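Local atomic coordinates of putative glycosyl hydrolase (Bacteroides thetaiotaomicron VPI-5482, PDB entry 3K11), a protein that probably acts as a hydrolase on glycosides, as a member of the glycosyl hydrolase family 88 fold family, its substrate not established. Residues Trp264-Gly269 and Tyr323-Ala328. Sequence-based numbering, arbitrary orientation.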
# COMPACT_ATOMS: atom_id res chain seq x y z
N TRP A 264 10.35 -5.60 9.46
CA TRP A 264 11.03 -4.52 10.16
C TRP A 264 12.27 -4.09 9.39
O TRP A 264 13.10 -4.92 9.00
CB TRP A 264 11.35 -4.94 11.60
CG TRP A 264 12.03 -3.91 12.41
CD1 TRP A 264 11.70 -2.60 12.48
CD2 TRP A 264 13.17 -4.09 13.24
NE1 TRP A 264 12.55 -1.95 13.33
CE2 TRP A 264 13.48 -2.84 13.81
CE3 TRP A 264 13.92 -5.20 13.62
CZ2 TRP A 264 14.52 -2.65 14.71
CZ3 TRP A 264 14.99 -5.00 14.48
CH2 TRP A 264 15.27 -3.74 15.01
N ALA A 265 12.39 -2.80 9.14
CA ALA A 265 13.48 -2.27 8.27
C ALA A 265 14.87 -2.53 8.74
O ALA A 265 15.70 -3.01 7.95
CB ALA A 265 13.26 -0.73 7.98
N ARG A 266 15.18 -2.31 10.02
CA ARG A 266 16.57 -2.54 10.41
C ARG A 266 16.96 -4.00 10.24
O ARG A 266 18.00 -4.26 9.68
CB ARG A 266 16.87 -2.07 11.82
CG ARG A 266 18.33 -2.40 12.19
CD ARG A 266 18.93 -1.55 13.28
NE ARG A 266 18.29 -1.74 14.56
CZ ARG A 266 17.77 -0.77 15.30
NH1 ARG A 266 17.78 0.50 14.92
NH2 ARG A 266 17.26 -1.08 16.50
N ALA A 267 16.13 -4.94 10.66
CA ALA A 267 16.49 -6.36 10.55
C ALA A 267 16.54 -6.76 9.08
O ALA A 267 17.33 -7.60 8.69
CB ALA A 267 15.52 -7.26 11.35
N ASN A 268 15.70 -6.15 8.23
CA ASN A 268 15.83 -6.38 6.80
C ASN A 268 17.15 -5.84 6.31
O ASN A 268 17.82 -6.49 5.50
CB ASN A 268 14.65 -5.78 6.03
CG ASN A 268 13.56 -6.81 5.81
OD1 ASN A 268 13.55 -7.49 4.76
ND2 ASN A 268 12.69 -7.02 6.84
N GLY A 269 17.62 -4.74 6.90
CA GLY A 269 18.97 -4.26 6.63
C GLY A 269 20.01 -5.28 7.06
O GLY A 269 20.94 -5.58 6.31
N TYR A 323 6.79 5.12 10.51
CA TYR A 323 7.79 6.20 10.42
C TYR A 323 9.00 5.88 9.58
O TYR A 323 9.38 4.72 9.46
CB TYR A 323 8.21 6.68 11.81
CG TYR A 323 9.01 5.79 12.70
CD1 TYR A 323 10.38 5.72 12.57
CD2 TYR A 323 8.43 5.14 13.78
CE1 TYR A 323 11.14 5.00 13.44
CE2 TYR A 323 9.20 4.37 14.64
CZ TYR A 323 10.55 4.32 14.48
OH TYR A 323 11.34 3.63 15.39
N LEU A 324 9.63 6.93 9.04
CA LEU A 324 10.85 6.80 8.26
C LEU A 324 12.01 6.64 9.23
O LEU A 324 12.23 7.49 10.09
CB LEU A 324 11.05 8.03 7.39
CG LEU A 324 9.94 8.28 6.34
CD1 LEU A 324 10.16 9.60 5.54
CD2 LEU A 324 9.81 7.04 5.40
N GLU A 325 12.81 5.61 9.04
CA GLU A 325 13.88 5.24 10.00
C GLU A 325 15.27 5.29 9.40
O GLU A 325 15.53 4.77 8.31
CB GLU A 325 13.53 3.87 10.57
CG GLU A 325 14.20 3.53 11.90
CD GLU A 325 15.62 3.00 11.73
OE1 GLU A 325 15.79 2.18 10.78
OE2 GLU A 325 16.52 3.34 12.55
N THR A 326 16.16 5.91 10.14
CA THR A 326 17.47 6.27 9.62
C THR A 326 18.45 5.12 9.53
O THR A 326 19.17 5.01 8.53
CB THR A 326 18.06 7.38 10.50
OG1 THR A 326 17.19 8.52 10.49
CG2 THR A 326 19.50 7.78 10.00
N SER A 327 18.54 4.29 10.58
CA SER A 327 19.59 3.26 10.58
C SER A 327 19.39 2.26 9.43
O SER A 327 20.33 1.93 8.72
CB SER A 327 19.73 2.54 11.91
OG SER A 327 18.57 1.82 12.29
N ALA A 328 18.18 1.81 9.22
CA ALA A 328 17.90 0.90 8.12
C ALA A 328 18.22 1.54 6.80
O ALA A 328 18.80 0.91 5.91
CB ALA A 328 16.43 0.48 8.12
O HOH W 1 14.04 0.08 11.28
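Arg266 carries CG anti to its own backbone nitrogen (chi1 177°) and bends at chi3, which swings NH1 across to Ser327, whose chi1 of 63° turns OG back over its own backbone, at the guanidinium edge. The contact joins the N-terminal ends of helices 265-281 and 326-342 in the (alpha/alpha)6 six-hairpin barrel of the glycosyl hydrolase family 88 type, where Glu325 is the N-cap of the second helix. Arg266 NH1 gives Ser327 OG a fairly straight hydrogen bond of 3.0 Å lying in the guanidinium plane; Cys375 O also accepts from NH1. Glu325 OE2 stands 3.9 Å from Arg266 NH1, a long salt bridge with the guanidinium and carboxylate planes 87° apart. This carboxylate caps the helix twice, OE1 taking Ala328 N and OE2 taking Ser327 N, while Ser327 OG donates to Glu325 OE2 at 2.6 Å. With an alanine in place of the glutamate, both amides would probably lose their cap, Ser327 OG its acceptor and the guanidinium a nearby negative charge. A water accepts a weak hydrogen bond from Arg266 N and donates to Glu325 OE1. Beside it the methyls Ala265 CB and Ala328 CB meet at 3.4 Å, tighter than usual van der Waals contact.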